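Local coordinates for AlyQ (Persicobacter sp. CCB-QB2, PDB 5XNR), which probably cleaves alginate by beta-elimination, carrying a CBM32 carbohydrate-binding module alongside its alginate lyase domain, at residues Asn311-Leu316 / Val346-Tyr351; Asp66-Gly71 / Ser119-Asn124. One frame throughout, in Å; residues are numbered along the deposited sequence.

Contact 1: Asn311-Leu316 / Val346-Tyr351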
# COMPACT_ATOMS: atom_id res chain seq x y z
N ASN A 311 -10.42 -10.01 29.83
CA ASN A 311 -11.48 -10.46 30.74
C ASN A 311 -12.84 -9.91 30.29
O ASN A 311 -13.63 -9.45 31.09
CB ASN A 311 -11.14 -10.10 32.20
CG ASN A 311 -9.82 -10.68 32.67
OD1 ASN A 311 -9.57 -11.86 32.47
ND2 ASN A 311 -8.98 -9.88 33.29
N GLY A 312 -13.12 -10.00 28.99
CA GLY A 312 -14.42 -9.64 28.45
C GLY A 312 -14.46 -8.25 27.83
O GLY A 312 -15.31 -7.99 26.98
N LYS A 313 -13.57 -7.33 28.25
CA LYS A 313 -13.53 -5.97 27.70
C LYS A 313 -12.77 -5.98 26.38
O LYS A 313 -11.60 -6.37 26.38
CB LYS A 313 -12.81 -4.97 28.61
CG LYS A 313 -13.49 -4.69 29.94
CD LYS A 313 -13.67 -3.22 30.29
CE LYS A 313 -14.56 -3.08 31.51
NZ LYS A 313 -14.48 -1.75 32.15
N HIS A 314 -13.44 -5.51 25.32
CA HIS A 314 -12.93 -5.47 23.96
C HIS A 314 -12.48 -4.06 23.62
O HIS A 314 -13.31 -3.15 23.62
CB HIS A 314 -14.04 -5.89 22.98
CG HIS A 314 -14.46 -7.31 23.08
ND1 HIS A 314 -14.80 -7.90 24.27
CD2 HIS A 314 -14.59 -8.26 22.13
CE1 HIS A 314 -15.14 -9.16 24.05
NE2 HIS A 314 -15.02 -9.40 22.73
N TYR A 315 -11.19 -3.87 23.30
CA TYR A 315 -10.68 -2.55 22.89
C TYR A 315 -10.32 -2.55 21.39
O TYR A 315 -9.80 -3.55 20.86
CB TYR A 315 -9.45 -2.15 23.73
CG TYR A 315 -9.63 -2.13 25.23
CD1 TYR A 315 -9.46 -3.27 26.01
CD2 TYR A 315 -9.89 -0.93 25.89
CE1 TYR A 315 -9.59 -3.23 27.39
CE2 TYR A 315 -10.03 -0.89 27.27
CZ TYR A 315 -9.87 -2.04 28.03
OH TYR A 315 -10.00 -1.97 29.39
N LEU A 316 -10.56 -1.41 20.70
CA LEU A 316 -10.26 -1.25 19.27
C LEU A 316 -9.25 -0.14 19.05
O LEU A 316 -9.50 1.01 19.39
CB LEU A 316 -11.57 -0.96 18.55
CG LEU A 316 -11.45 -0.62 17.07
CD1 LEU A 316 -10.88 -1.78 16.27
CD2 LEU A 316 -12.82 -0.22 16.53
N VAL A 346 -15.04 -0.81 23.43
CA VAL A 346 -16.18 -0.76 22.54
C VAL A 346 -17.23 -1.81 22.94
O VAL A 346 -18.40 -1.69 22.48
CB VAL A 346 -15.72 -0.94 21.09
CG1 VAL A 346 -14.59 0.01 20.74
CG2 VAL A 346 -15.33 -2.38 20.80
N MET A 347 -16.85 -2.84 23.72
CA MET A 347 -17.81 -3.90 24.12
C MET A 347 -17.26 -4.66 25.33
O MET A 347 -16.07 -4.84 25.47
CB MET A 347 -18.08 -4.88 22.97
CG MET A 347 -19.36 -5.69 23.13
SD MET A 347 -19.74 -6.86 21.78
CE MET A 347 -18.30 -7.93 21.84
N ASP A 348 -18.15 -5.05 26.23
CA ASP A 348 -17.82 -5.93 27.38
C ASP A 348 -18.74 -7.14 27.28
O ASP A 348 -19.97 -6.98 27.34
CB ASP A 348 -18.00 -5.22 28.72
CG ASP A 348 -17.24 -5.84 29.88
OD1 ASP A 348 -16.77 -7.00 29.74
OD2 ASP A 348 -17.15 -5.17 30.95
N LEU A 349 -18.15 -8.31 27.06
CA LEU A 349 -18.94 -9.52 26.93
C LEU A 349 -18.04 -10.73 27.17
O LEU A 349 -16.87 -10.70 26.82
CB LEU A 349 -19.54 -9.57 25.52
CG LEU A 349 -20.45 -10.76 25.25
CD1 LEU A 349 -21.85 -10.54 25.80
CD2 LEU A 349 -20.52 -11.03 23.75
N ASN A 350 -18.59 -11.77 27.79
CA ASN A 350 -17.83 -12.98 28.06
C ASN A 350 -18.40 -14.14 27.24
O ASN A 350 -19.63 -14.32 27.11
CB ASN A 350 -17.78 -13.31 29.56
CG ASN A 350 -16.88 -12.37 30.34
OD1 ASN A 350 -17.35 -11.69 31.26
ND2 ASN A 350 -15.62 -12.29 29.94
N TYR A 351 -17.47 -14.92 26.68
CA TYR A 351 -17.81 -16.13 25.94
C TYR A 351 -16.55 -16.99 25.84
O TYR A 351 -15.43 -16.52 26.12
CB TYR A 351 -18.36 -15.80 24.54
CG TYR A 351 -17.54 -14.81 23.77
CD1 TYR A 351 -17.70 -13.45 23.97
CD2 TYR A 351 -16.58 -15.21 22.85
CE1 TYR A 351 -16.95 -12.51 23.27
CE2 TYR A 351 -15.82 -14.29 22.13
CZ TYR A 351 -15.99 -12.93 22.35
OH TYR A 351 -15.25 -11.99 21.69
O HOH W 1 -16.12 -8.68 31.69
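H314 reaches across to Y351, where the imidazole NE2 and the phenol OH share a nearly straight hydrogen bond (2.8 Å, 167°) in which either could be the donor. The two rings meet rim to rim, their planes turned 40° apart. One face of the imidazole takes the methyl of M347: the thioether chain bends at its last torsion (chi3 60°) and sets CE 3.8 Å from the H314 ring centroid, a CH-pi contact that leaves SD farther up above the same face. The ring's other nitrogen, ND1, donates to G312 O at 2.8 Å, so both imidazole nitrogens are engaged and the ring's rotation is fixed. G312 O is gripped twice, because L349 N arrives at 2.9 Å from the opposite face of its carbonyl plane. N350 ND2, held by T230 OG1, lies 3.3 Å from G312 CA.

Behind these groups lies the antiparallel pairing. H314 N donates to M347 O at 2.7 Å and H314 O accepts from V346 N; V346 and M347 together face H314 in a classic beta bulge. On the other face K313 and D348 cross obliquely: K313 CE touches D348 OD2 at 3.4 Å, but NZ stays 4.5 Å from OD2, too far for a salt bridge, and any attraction is probably modest. A water bridges D348 OD1 to N311 O.

Strand 347-348 edges one sheet of the lyase domain's beta-sandwich (jelly roll), with 302-310 on the far side of 313-319. H314, L316 and V346 pack on M269 of strand 269-274 in the facing sheet.

Contact 2: Asp66-Gly71 / Ser119-Asn124. With ACT (acetate ion), chain D.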
# COMPACT_ATOMS: atom_id res chain seq x y z
N ASP A 66 8.70 25.51 -28.20
CA ASP A 66 7.59 25.29 -29.13
C ASP A 66 7.98 25.72 -30.55
O ASP A 66 7.14 25.69 -31.46
CB ASP A 66 6.33 26.05 -28.70
CG ASP A 66 6.41 27.56 -28.89
OD1 ASP A 66 7.54 28.09 -29.01
OD2 ASP A 66 5.32 28.19 -28.91
N SER A 67 9.23 26.14 -30.76
CA SER A 67 9.68 26.47 -32.10
C SER A 67 11.00 25.77 -32.43
O SER A 67 11.54 26.06 -33.47
CB SER A 67 9.79 27.99 -32.30
OG SER A 67 10.79 28.57 -31.48
N ARG A 68 11.55 24.90 -31.60
CA ARG A 68 12.77 24.20 -31.98
C ARG A 68 12.99 22.96 -31.09
O ARG A 68 12.44 22.86 -30.02
CB ARG A 68 13.97 25.14 -31.89
CG ARG A 68 14.60 25.23 -30.50
CD ARG A 68 15.60 26.36 -30.40
NE ARG A 68 16.39 26.24 -29.18
CZ ARG A 68 17.18 27.21 -28.73
NH1 ARG A 68 17.33 28.31 -29.46
NH2 ARG A 68 17.80 27.09 -27.57
N THR A 69 13.83 22.05 -31.54
CA THR A 69 14.12 20.84 -30.79
C THR A 69 15.56 20.89 -30.25
O THR A 69 16.46 21.54 -30.84
CB THR A 69 13.79 19.61 -31.65
OG1 THR A 69 14.70 19.61 -32.74
CG2 THR A 69 12.37 19.63 -32.19
N SER A 70 15.76 20.23 -29.11
CA SER A 70 17.04 20.22 -28.40
C SER A 70 17.42 18.78 -28.09
O SER A 70 16.58 18.02 -27.66
CB SER A 70 16.98 21.00 -27.12
OG SER A 70 17.61 22.25 -27.30
N GLY A 71 18.68 18.45 -28.32
CA GLY A 71 19.16 17.09 -28.03
C GLY A 71 19.82 17.03 -26.67
O GLY A 71 20.52 17.96 -26.27
N SER A 119 17.93 22.45 -32.93
CA SER A 119 17.56 22.46 -34.37
C SER A 119 18.31 23.54 -35.17
O SER A 119 18.72 23.27 -36.30
CB SER A 119 16.10 22.71 -34.54
OG SER A 119 15.37 21.75 -33.82
N SER A 120 18.35 24.76 -34.61
CA SER A 120 18.83 25.97 -35.31
C SER A 120 20.33 26.11 -35.10
O SER A 120 21.07 26.37 -36.08
CB SER A 120 18.12 27.24 -34.86
OG SER A 120 16.73 27.05 -34.66
N ASN A 121 20.79 25.96 -33.84
CA ASN A 121 22.20 26.29 -33.52
C ASN A 121 22.66 25.51 -32.29
O ASN A 121 21.91 24.72 -31.75
CB ASN A 121 22.33 27.79 -33.28
CG ASN A 121 21.54 28.20 -32.06
OD1 ASN A 121 21.80 27.70 -30.98
ND2 ASN A 121 20.57 29.08 -32.23
N THR A 122 23.88 25.78 -31.82
CA THR A 122 24.57 24.92 -30.87
C THR A 122 24.29 25.33 -29.41
O THR A 122 24.94 24.78 -28.50
CB THR A 122 26.08 24.93 -31.16
OG1 THR A 122 26.59 26.25 -30.94
CG2 THR A 122 26.39 24.51 -32.59
N TRP A 123 23.34 26.24 -29.17
CA TRP A 123 22.96 26.67 -27.81
C TRP A 123 22.12 25.60 -27.11
O TRP A 123 21.21 24.99 -27.70
CB TRP A 123 22.20 28.01 -27.81
CG TRP A 123 23.07 29.22 -27.98
CD1 TRP A 123 23.32 29.90 -29.14
CD2 TRP A 123 23.81 29.91 -26.95
NE1 TRP A 123 24.18 30.95 -28.91
CE2 TRP A 123 24.48 30.99 -27.57
CE3 TRP A 123 23.97 29.73 -25.57
CZ2 TRP A 123 25.30 31.87 -26.86
CZ3 TRP A 123 24.77 30.60 -24.87
CH2 TRP A 123 25.43 31.65 -25.50
N ASN A 124 22.41 25.48 -25.82
CA ASN A 124 21.60 24.76 -24.85
C ASN A 124 20.94 25.74 -23.86
O ASN A 124 21.64 26.32 -23.02
CB ASN A 124 22.48 23.78 -24.09
CG ASN A 124 23.20 22.88 -25.04
OD1 ASN A 124 22.59 22.00 -25.64
ND2 ASN A 124 24.49 23.12 -25.22
C ACT D . 19.47 30.33 -27.54
O ACT D . 18.94 30.39 -28.68
OXT ACT D . 19.37 29.33 -26.81
CH3 ACT D . 20.30 31.48 -27.05
O HOH W 2 18.28 24.75 -26.10
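S119 turns OG beside its own backbone N (chi1 -56°) and T69 tucks OG1 between its N and carbonyl carbon (chi1 66°), which brings the two hydroxyl oxygens together. Their modelled separation, 2.5 Å from T69 OG1 to S119 OG, is too short to be taken literally. The bonds from backbone N-H groups are clearer: T69 N donates to S119 OG at 2.8 Å, and S119 N returns a bond to T69 O at 2.7 Å. R68 also starts from the cramped rotamer (chi1 86°), then runs out extended toward N121 and the W123 carbonyl.

This is the loop end of the CBM32 sandwich: residues 119-122 carry the chain from strand 110-118 in one sheet to strand 123-133 in the other, and T69 and S119 pair just beyond strands 70-77 and 110-118. N121 shapes the crossing with an Asx turn, its OD1 accepting from W123 N at 2.8 Å. An acetate, probably from the crystallisation liquor, sits between the R68 guanidinium and the W123 ring face, an arrangement consistent with a site for a carboxylated sugar.

The grip is two-pronged and nearly straight, R68 NH1 to acetate O at 2.7 Å and R68 NH2 to acetate OXT at 2.8 Å, with S125 adding a hydroxyl. A leucine in place of R68 would probably leave the carboxylate without its charged mate and strip a donor from the water that NH2 shares with S70 OG. The acetate CH3 lies over the indole, 3.7 Å from W123 CG.

How the contacts relate
The two contacts belong to different domains, on opposite sides of the chain's centre, with about 55 Å between their nearest atoms, and no strand is common to both. Contact 1 lies in the lyase domain and is partly buried: it fastens a short edge strand to its neighbour inside one sheet, through three backbone hydrogen bonds and a histidine held at both nitrogens. Contact 2 is a surface contact between loops of the CBM32 module, with one backbone-to-backbone and one backbone-to-serine bond, and its arginine spends its charge on a bound anion. Aromatic groups serve each differently: a histidine bonded to a tyrosine at its rim and covered on one face by a methionine methyl, against a tryptophan face meeting a ligand methyl.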